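Local coordinates for amino acid ABC transporter, periplasmic amino acid-binding protein (Brucella ovis, PDB 4Z9N) that binds glutathione, and probably delivers amino acids or small peptides such as this to an ABC importer as its periplasmic solute-binding component, at residues D[88-93]-D[140-145]; D[184-189]-D[211-216]. One frame throughout, in Å; residues are numbered along the deposited sequence.

Contact 1 (D[88-93]-D[140-145]). With GSH (glutathione), chain U.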
ATOM      1  N   ASN D  88       7.876  -9.304  11.397  1.00 13.13           N
ATOM      2  CA  ASN D  88       8.479  -7.971  11.564  1.00 12.54           C
ATOM      3  C   ASN D  88       9.589  -7.723  10.543  1.00 15.69           C
ATOM      4  O   ASN D  88      10.661  -7.237  10.881  1.00 14.70           O
ATOM      5  CB  ASN D  88       9.005  -7.755  13.031  1.00 12.97           C
ATOM      6  CG  ASN D  88       9.931  -8.887  13.555  1.00 14.54           C
ATOM      7  OD1 ASN D  88       9.517 -10.044  13.719  1.00 16.30           O
ATOM      8  ND2 ASN D  88      11.178  -8.522  13.886  1.00 15.66           N
ATOM      9  N   THR D  89       9.287  -8.050   9.288  1.00 11.95           N
ATOM     10  CA  THR D  89      10.255  -8.044   8.199  1.00 13.33           C
ATOM     11  C   THR D  89       9.990  -6.887   7.239  1.00 13.36           C
ATOM     12  O   THR D  89       8.930  -6.796   6.613  1.00 11.21           O
ATOM     13  CB  THR D  89      10.221  -9.379   7.438  1.00 15.62           C
ATOM     14  OG1 THR D  89      10.785 -10.431   8.246  1.00 14.55           O
ATOM     15  CG2 THR D  89      10.956  -9.261   6.124  1.00 12.26           C
ATOM     16  N   THR D  90      10.965  -5.994   7.128  1.00 10.60           N
ATOM     17  CA  THR D  90      10.769  -4.762   6.371  1.00 12.35           C
ATOM     18  C   THR D  90      10.727  -4.995   4.855  1.00 11.22           C
ATOM     19  O   THR D  90      11.579  -5.673   4.290  1.00 12.68           O
ATOM     20  CB  THR D  90      11.876  -3.751   6.720  1.00 12.31           C
ATOM     21  OG1 THR D  90      11.811  -3.452   8.120  1.00 11.80           O
ATOM     22  CG2 THR D  90      11.713  -2.466   5.905  1.00 14.14           C
ATOM     23  N   TRP D  91       9.696  -4.457   4.213  1.00 10.71           N
ATOM     24  CA  TRP D  91       9.621  -4.382   2.750  1.00 10.01           C
ATOM     25  C   TRP D  91      10.617  -3.344   2.235  1.00 11.49           C
ATOM     26  O   TRP D  91      10.496  -2.159   2.554  1.00 12.51           O
ATOM     27  CB  TRP D  91       8.205  -3.991   2.330  1.00  8.82           C
ATOM     28  CG  TRP D  91       7.868  -4.078   0.860  1.00  9.80           C
ATOM     29  CD1 TRP D  91       8.719  -4.193  -0.219  1.00 10.54           C
ATOM     30  CD2 TRP D  91       6.553  -4.057   0.336  1.00  9.09           C
ATOM     31  NE1 TRP D  91       7.980  -4.266  -1.393  1.00 11.58           N
ATOM     32  CE2 TRP D  91       6.648  -4.164  -1.066  1.00 10.34           C
ATOM     33  CE3 TRP D  91       5.287  -3.953   0.923  1.00 11.73           C
ATOM     34  CZ2 TRP D  91       5.525  -4.183  -1.880  1.00 12.52           C
ATOM     35  CZ3 TRP D  91       4.179  -3.966   0.114  1.00 14.86           C
ATOM     36  CH2 TRP D  91       4.301  -4.094  -1.273  1.00 14.54           C
ATOM     37  N   THR D  92      11.599  -3.788   1.453  1.00 10.94           N
ATOM     38  CA  THR D  92      12.565  -2.886   0.817  1.00 10.07           C
ATOM     39  C   THR D  92      12.693  -3.267  -0.637  1.00 11.74           C
ATOM     40  O   THR D  92      12.348  -4.391  -1.017  1.00 12.45           O
ATOM     41  CB  THR D  92      13.968  -2.984   1.444  1.00  9.93           C
ATOM     42  OG1 THR D  92      14.555  -4.249   1.072  1.00 13.43           O
ATOM     43  CG2 THR D  92      13.880  -2.901   2.981  1.00  9.12           C
ATOM     44  N   ILE D  93      13.240  -2.376  -1.457  1.00  8.85           N
ATOM     45  CA  ILE D  93      13.338  -2.725  -2.867  1.00  9.94           C
ATOM     46  C   ILE D  93      14.231  -3.963  -3.106  1.00 11.03           C
ATOM     47  O   ILE D  93      13.896  -4.804  -3.932  1.00 13.12           O
ATOM     48  CB  ILE D  93      13.815  -1.524  -3.717  1.00  8.63           C
ATOM     49  CG1 ILE D  93      13.713  -1.857  -5.208  1.00 11.03           C
ATOM     50  CG2 ILE D  93      15.254  -1.091  -3.380  1.00 11.83           C
ATOM     51  CD1 ILE D  93      13.958  -0.646  -6.101  1.00 15.15           C
ATOM     52  N   GLY D 140      22.114  -9.303   9.568  1.00 16.31           N
ATOM     53  CA  GLY D 140      21.071  -9.688   8.637  1.00 17.25           C
ATOM     54  C   GLY D 140      19.811  -8.842   8.759  1.00 15.55           C
ATOM     55  O   GLY D 140      18.726  -9.330   8.482  1.00 16.54           O
ATOM     56  N   THR D 141      19.956  -7.581   9.170  1.00 13.00           N
ATOM     57  CA  THR D 141      18.810  -6.675   9.297  1.00 11.66           C
ATOM     58  C   THR D 141      18.990  -5.364   8.535  1.00 11.98           C
ATOM     59  O   THR D 141      20.114  -4.927   8.269  1.00 14.27           O
ATOM     60  CB  THR D 141      18.531  -6.306  10.775  1.00 14.67           C
ATOM     61  OG1 THR D 141      19.670  -5.616  11.319  1.00 14.09           O
ATOM     62  CG2 THR D 141      18.240  -7.549  11.598  1.00 17.35           C
ATOM     63  N   THR D 142      17.878  -4.717   8.207  1.00 12.62           N
ATOM     64  CA  THR D 142      17.924  -3.334   7.736  1.00 14.60           C
ATOM     65  C   THR D 142      18.574  -2.449   8.808  1.00 16.73           C
ATOM     66  O   THR D 142      19.304  -1.503   8.517  1.00 14.28           O
ATOM     67  CB  THR D 142      16.524  -2.798   7.439  1.00 15.20           C
ATOM     68  OG1 THR D 142      15.691  -3.061   8.574  1.00 13.48           O
ATOM     69  CG2 THR D 142      15.914  -3.464   6.209  1.00 14.31           C
ATOM     70  N   THR D 143      18.270  -2.781  10.059  1.00 15.83           N
ATOM     71  CA  THR D 143      18.713  -2.055  11.242  1.00 14.48           C
ATOM     72  C   THR D 143      20.202  -1.757  11.226  1.00 14.28           C
ATOM     73  O   THR D 143      20.625  -0.625  11.466  1.00 13.45           O
ATOM     74  CB  THR D 143      18.381  -2.871  12.499  1.00 13.95           C
ATOM     75  OG1 THR D 143      17.054  -3.391  12.355  1.00 12.49           O
ATOM     76  CG2 THR D 143      18.432  -2.008  13.756  1.00 13.90           C
ATOM     77  N   GLU D 144      20.996  -2.782  10.937  1.00 14.38           N
ATOM     78  CA  GLU D 144      22.446  -2.644  10.967  1.00 15.29           C
ATOM     79  C   GLU D 144      22.923  -1.633   9.913  1.00 17.59           C
ATOM     80  O   GLU D 144      23.809  -0.822  10.178  1.00 17.32           O
ATOM     81  CB  GLU D 144      23.107  -4.012  10.742  1.00 18.09           C
ATOM     82  CG  GLU D 144      24.622  -3.952  10.721  1.00 27.42           C
ATOM     83  CD  GLU D 144      25.271  -5.271  10.312  1.00 36.60           C
ATOM     84  OE1 GLU D 144      24.638  -6.067   9.584  1.00 37.28           O
ATOM     85  OE2 GLU D 144      26.434  -5.496  10.704  1.00 44.68           O
ATOM     86  N   LEU D 145      22.319  -1.676   8.724  1.00 13.35           N
ATOM     87  CA  LEU D 145      22.719  -0.763   7.651  1.00 13.09           C
ATOM     88  C   LEU D 145      22.286   0.670   7.951  1.00 16.31           C
ATOM     89  O   LEU D 145      23.041   1.616   7.713  1.00 13.95           O
ATOM     90  CB  LEU D 145      22.127  -1.217   6.307  1.00 14.40           C
ATOM     91  CG  LEU D 145      22.424  -2.677   5.924  1.00 21.18           C
ATOM     92  CD1 LEU D 145      21.770  -3.064   4.597  1.00 20.25           C
ATOM     93  CD2 LEU D 145      23.934  -2.916   5.873  1.00 24.69           C
TER
HETATM   94  N1  GSH U 401      12.545  -5.070  10.476  1.00 12.03           N
HETATM   95  CA1 GSH U 401      13.992  -5.294  10.457  1.00 10.27           C
HETATM   96  C1  GSH U 401      14.333  -6.143   9.234  1.00 12.10           C
HETATM   97  O11 GSH U 401      15.545  -6.335   8.940  1.00 15.66           O
HETATM   98  O12 GSH U 401      13.421  -6.657   8.528  1.00 11.89           O
HETATM   99  CB1 GSH U 401      14.478  -6.041  11.710  1.00  9.38           C
HETATM  100  CG1 GSH U 401      13.763  -7.404  11.786  1.00 10.87           C
HETATM  101  CD1 GSH U 401      14.425  -8.245  12.872  1.00 16.59           C
HETATM  102  OE1 GSH U 401      14.877  -9.324  12.643  1.00 17.25           O
HETATM  103  N2  GSH U 401      14.482  -7.700  14.207  1.00 15.97           N
HETATM  104  CA2 GSH U 401      15.135  -8.493  15.233  1.00 18.95           C
HETATM  105  C2  GSH U 401      14.418  -9.828  15.479  1.00 16.60           C
HETATM  106  O2  GSH U 401      13.294 -10.046  15.156  1.00 16.80           O
HETATM  107  CB2 GSH U 401      15.335  -7.662  16.505  1.00 18.47           C
HETATM  108  SG2 GSH U 401      13.770  -7.320  17.358  1.00 23.59           S
HETATM  109  N3  GSH U 401      15.203 -10.875  16.098  1.00 16.84           N
HETATM  110  CA3 GSH U 401      14.608 -12.158  16.355  1.00 20.58           C
HETATM  111  C3  GSH U 401      15.518 -13.239  15.770  1.00 19.23           C
HETATM  112  O31 GSH U 401      15.312 -14.439  16.090  1.00 23.49           O
HETATM  113  O32 GSH U 401      16.451 -12.936  14.964  1.00 19.53           O
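The methyl groups of T92 and T142 meet across the gap, CG2 to CG2 at 3.9 Å, the two side chains running antiparallel to each other. Beside them the hydroxyls of T90 and T142 stand 3.9 Å apart, OG1 to OG1, not bonded to each other; each instead has a hydrogen bond to the same carboxylate oxygen, OE1 of E211. In T142 (chi1 50°) OG1 sits between the backbone N and the carbonyl carbon, which places CG2 opposite the carbonyl carbon and against T92. In T90 the hydroxyl lies beside its own backbone N, and both serve the ligand. With 90 Å² buried in all and no direct hydrogen bond between the segments, the contact is mostly bridged by glutathione, as expected of the cleft of a periplasmic binding protein that holds its solute between two lobes. The alpha-carboxylate of the gamma-glutamyl residue spans the gap: T90 N donates to GSH O12 at 2.9 Å, nearly straight at 173°, while T142 N, in the first turn of helix 142-153, donates to O11 with an angle of 162°. That helix end would probably favour the negative charge, and R73 and R95 also bond the ligand. The amino group N1 donates to N88 O (2.9 Å) and T90 OG1 (3.0 Å). Farther along the tripeptide, N88 ND2 reaches the cysteinyl carbonyl O2, and N88 OD1 is bonded by N26 ND2. At the helix start T141 OG1 accepts from E144 N at 3.2 Å, an N-cap bond.

Contact 2 (D[184-189]-D[211-216]); sequences DQSSLY and EPFGLT. With GSH (glutathione), chain U.
The segment 184-189, where helix 185-192 starts, lies beside the first residues of strand 211-218, with the backbones nearest at D184 and E211, whose CA atoms are 7.2 Å apart. From there the two acidic side chains cross at about a right angle, their carboxylate planes turned 50° from each other. The E211 chain, bent at chi2 (-85°), presents CG to D184 OD1 at 3.1 Å, with its carboxylate a little farther off. The other oxygen, D184 OD2, lies 3.3 Å from F213 CE1, obliquely to the ring, while D184 CB meets the ring edge in plane. S186 OG approaches the same ring at CE2, 3.6 Å away, and is hydrogen-bonded to D110. Glutathione joins here through its amino group: N1 donates to D184 OD2 at 2.6 Å, and S187 CB packs on the thiol sulfur SG2 at 3.5 Å. D184 OD1 and E211 OE1 stand 3.8 Å apart, like charges in a buried place, although E211 OE1 is also bonded by T90 and T142. The nearby ammonium of the ligand would probably offset part of that repulsion, consistent with an acidic pocket for an alpha-amino group.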
ATOM      1  N   ASP D 184      13.638  -1.905  15.401  1.00 16.40           N
ATOM      2  CA  ASP D 184      12.364  -1.231  15.126  1.00 16.76           C
ATOM      3  C   ASP D 184      11.723  -0.787  16.420  1.00 18.60           C
ATOM      4  O   ASP D 184      11.866  -1.457  17.448  1.00 17.77           O
ATOM      5  CB  ASP D 184      11.439  -2.161  14.355  1.00 15.41           C
ATOM      6  CG  ASP D 184      12.052  -2.597  13.056  1.00 14.76           C
ATOM      7  OD1 ASP D 184      12.667  -1.727  12.406  1.00 15.21           O
ATOM      8  OD2 ASP D 184      11.960  -3.795  12.695  1.00 15.28           O
ATOM      9  N   GLN D 185      11.023   0.341  16.391  1.00 15.50           N
ATOM     10  CA  GLN D 185      10.548   0.894  17.646  1.00 16.45           C
ATOM     11  C   GLN D 185       9.582  -0.054  18.360  1.00 18.87           C
ATOM     12  O   GLN D 185       9.673  -0.229  19.591  1.00 18.13           O
ATOM     13  CB  GLN D 185       9.884   2.248  17.411  1.00 21.26           C
ATOM     14  CG  GLN D 185       9.344   2.864  18.665  1.00 30.70           C
ATOM     15  CD  GLN D 185       8.527   4.096  18.370  1.00 40.89           C
ATOM     16  OE1 GLN D 185       9.071   5.153  18.057  1.00 48.25           O
ATOM     17  NE2 GLN D 185       7.211   3.950  18.405  1.00 39.33           N
ATOM     18  N   SER D 186       8.687  -0.697  17.607  1.00 16.66           N
ATOM     19  CA  SER D 186       7.725  -1.612  18.236  1.00 19.24           C
ATOM     20  C   SER D 186       8.463  -2.787  18.846  1.00 19.99           C
ATOM     21  O   SER D 186       8.016  -3.358  19.833  1.00 19.34           O
ATOM     22  CB  SER D 186       6.666  -2.114  17.244  1.00 17.75           C
ATOM     23  OG  SER D 186       7.253  -2.891  16.205  1.00 18.03           O
ATOM     24  N   SER D 187       9.605  -3.134  18.262  1.00 17.39           N
ATOM     25  CA  SER D 187      10.393  -4.243  18.778  1.00 17.97           C
ATOM     26  C   SER D 187      11.077  -3.854  20.091  1.00 21.38           C
ATOM     27  O   SER D 187      11.231  -4.688  20.997  1.00 22.69           O
ATOM     28  CB  SER D 187      11.441  -4.675  17.748  1.00 20.35           C
ATOM     29  OG  SER D 187      10.819  -5.144  16.559  1.00 20.84           O
ATOM     30  N   LEU D 188      11.515  -2.598  20.176  1.00 18.72           N
ATOM     31  CA  LEU D 188      12.120  -2.088  21.413  1.00 23.23           C
ATOM     32  C   LEU D 188      11.142  -2.199  22.585  1.00 24.49           C
ATOM     33  O   LEU D 188      11.552  -2.532  23.707  1.00 22.01           O
ATOM     34  CB  LEU D 188      12.593  -0.640  21.230  1.00 19.39           C
ATOM     35  CG  LEU D 188      13.823  -0.470  20.322  1.00 18.59           C
ATOM     36  CD1 LEU D 188      14.077   0.995  20.019  1.00 20.62           C
ATOM     37  CD2 LEU D 188      15.035  -1.100  21.014  1.00 19.29           C
ATOM     38  N   TYR D 189       9.856  -1.934  22.337  1.00 20.75           N
ATOM     39  CA  TYR D 189       8.840  -2.142  23.369  1.00 21.95           C
ATOM     40  C   TYR D 189       8.828  -3.595  23.843  1.00 22.67           C
ATOM     41  O   TYR D 189       8.688  -3.870  25.035  1.00 25.36           O
ATOM     42  CB  TYR D 189       7.438  -1.765  22.859  1.00 21.71           C
ATOM     43  CG  TYR D 189       7.100  -0.285  22.893  1.00 21.66           C
ATOM     44  CD1 TYR D 189       7.452   0.561  21.843  1.00 20.52           C
ATOM     45  CD2 TYR D 189       6.403   0.259  23.964  1.00 24.05           C
ATOM     46  CE1 TYR D 189       7.123   1.913  21.868  1.00 24.62           C
ATOM     47  CE2 TYR D 189       6.072   1.602  23.999  1.00 26.01           C
ATOM     48  CZ  TYR D 189       6.436   2.426  22.956  1.00 28.29           C
ATOM     49  OH  TYR D 189       6.101   3.765  22.998  1.00 29.99           O
ATOM     50  N   GLU D 211      10.312   1.503   8.259  1.00 11.07           N
ATOM     51  CA  GLU D 211      10.343   0.044   8.369  1.00 11.16           C
ATOM     52  C   GLU D 211       8.935  -0.526   8.252  1.00 11.58           C
ATOM     53  O   GLU D 211       8.294  -0.880   9.248  1.00 11.68           O
ATOM     54  CB  GLU D 211      10.983  -0.412   9.694  1.00 14.28           C
ATOM     55  CG  GLU D 211      12.325   0.217  10.001  1.00 14.49           C
ATOM     56  CD  GLU D 211      13.530  -0.476   9.361  1.00 16.97           C
ATOM     57  OE1 GLU D 211      13.389  -1.537   8.709  1.00 13.01           O
ATOM     58  OE2 GLU D 211      14.648   0.069   9.531  1.00 19.01           O
ATOM     59  N   PRO D 212       8.419  -0.586   7.020  1.00 11.15           N
ATOM     60  CA  PRO D 212       7.100  -1.192   6.830  1.00 10.91           C
ATOM     61  C   PRO D 212       7.170  -2.728   6.893  1.00 11.18           C
ATOM     62  O   PRO D 212       7.819  -3.362   6.051  1.00 12.50           O
ATOM     63  CB  PRO D 212       6.684  -0.675   5.440  1.00 10.46           C
ATOM     64  CG  PRO D 212       8.021  -0.468   4.713  1.00 11.00           C
ATOM     65  CD  PRO D 212       8.941   0.050   5.800  1.00 11.83           C
ATOM     66  N   PHE D 213       6.522  -3.321   7.898  1.00 11.75           N
ATOM     67  CA  PHE D 213       6.542  -4.783   8.070  1.00 13.96           C
ATOM     68  C   PHE D 213       5.649  -5.405   7.004  1.00 14.03           C
ATOM     69  O   PHE D 213       4.471  -5.046   6.913  1.00 13.79           O
ATOM     70  CB  PHE D 213       6.037  -5.196   9.460  1.00 12.98           C
ATOM     71  CG  PHE D 213       6.921  -4.755  10.600  1.00 13.24           C
ATOM     72  CD1 PHE D 213       8.122  -4.091  10.360  1.00 13.97           C
ATOM     73  CD2 PHE D 213       6.554  -5.023  11.916  1.00 14.12           C
ATOM     74  CE1 PHE D 213       8.940  -3.676  11.422  1.00 16.70           C
ATOM     75  CE2 PHE D 213       7.356  -4.610  12.993  1.00 15.95           C
ATOM     76  CZ  PHE D 213       8.569  -3.951  12.735  1.00 16.00           C
ATOM     77  N   GLY D 214       6.192  -6.327   6.215  1.00 14.52           N
ATOM     78  CA  GLY D 214       5.465  -6.870   5.073  1.00 13.87           C
ATOM     79  C   GLY D 214       5.081  -8.328   5.181  1.00 15.89           C
ATOM     80  O   GLY D 214       5.783  -9.119   5.786  1.00 14.60           O
ATOM     81  N   LEU D 215       3.913  -8.656   4.634  1.00 16.41           N
ATOM     82  CA  LEU D 215       3.454 -10.029   4.522  1.00 15.48           C
ATOM     83  C   LEU D 215       4.159 -10.657   3.337  1.00 13.99           C
ATOM     84  O   LEU D 215       3.863 -10.329   2.187  1.00 15.61           O
ATOM     85  CB  LEU D 215       1.935 -10.057   4.348  1.00 16.09           C
ATOM     86  CG  LEU D 215       1.219  -9.277   5.458  1.00 15.49           C
ATOM     87  CD1 LEU D 215      -0.260  -9.208   5.179  1.00 19.97           C
ATOM     88  CD2 LEU D 215       1.486  -9.894   6.828  1.00 16.27           C
ATOM     89  N   THR D 216       5.107 -11.546   3.610  1.00 14.45           N
ATOM     90  CA  THR D 216       6.106 -11.888   2.600  1.00 14.40           C
ATOM     91  C   THR D 216       5.831 -13.260   1.995  1.00 16.94           C
ATOM     92  O   THR D 216       5.631 -14.214   2.725  1.00 18.22           O
ATOM     93  CB  THR D 216       7.505 -11.835   3.230  1.00 17.40           C
ATOM     94  OG1 THR D 216       7.643 -10.577   3.908  1.00 15.76           O
ATOM     95  CG2 THR D 216       8.599 -11.965   2.168  1.00 14.46           C
TER
HETATM   96  N1  GSH U 401      12.545  -5.070  10.476  1.00 12.03           N
HETATM   97  CA1 GSH U 401      13.992  -5.294  10.457  1.00 10.27           C
HETATM   98  C1  GSH U 401      14.333  -6.143   9.234  1.00 12.10           C
HETATM   99  O11 GSH U 401      15.545  -6.335   8.940  1.00 15.66           O
HETATM  100  O12 GSH U 401      13.421  -6.657   8.528  1.00 11.89           O
HETATM  101  CB1 GSH U 401      14.478  -6.041  11.710  1.00  9.38           C
HETATM  102  CG1 GSH U 401      13.763  -7.404  11.786  1.00 10.87           C
HETATM  103  CD1 GSH U 401      14.425  -8.245  12.872  1.00 16.59           C
HETATM  104  OE1 GSH U 401      14.877  -9.324  12.643  1.00 17.25           O
HETATM  105  N2  GSH U 401      14.482  -7.700  14.207  1.00 15.97           N
HETATM  106  CA2 GSH U 401      15.135  -8.493  15.233  1.00 18.95           C
HETATM  107  C2  GSH U 401      14.418  -9.828  15.479  1.00 16.60           C
HETATM  108  O2  GSH U 401      13.294 -10.046  15.156  1.00 16.80           O
HETATM  109  CB2 GSH U 401      15.335  -7.662  16.505  1.00 18.47           C
HETATM  110  SG2 GSH U 401      13.770  -7.320  17.358  1.00 23.59           S
HETATM  111  N3  GSH U 401      15.203 -10.875  16.098  1.00 16.84           N
HETATM  112  CA3 GSH U 401      14.608 -12.158  16.355  1.00 20.58           C
HETATM  113  C3  GSH U 401      15.518 -13.239  15.770  1.00 19.23           C
HETATM  114  O31 GSH U 401      15.312 -14.439  16.090  1.00 23.49           O
HETATM  115  O32 GSH U 401      16.451 -12.936  14.964  1.00 19.53           O

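Going from the N terminus, 88-93 follows strand 84-85 and leads into helix 93-97; the chain then runs through the long strand 101-117 and strand 134-138 before 140-145 closes contact 1. Contact 2 opens later, after strand 180-182, and closes a shorter loop when strand 211-218 begins. The two are therefore in series, neither nested nor crossed, yet their centres lie only 9 Å apart. Segment 88-93 runs alongside the start of strand 211-218, as backbone hydrogen bonds pairing T89 with G214 and W91 with P212 attest, and N88 CA packs on F213 CD2 at 3.5 Å. Together they gather the starts of helices 142-153 and 185-192, the loop 88-93 and strand 211-218 around one glutathione.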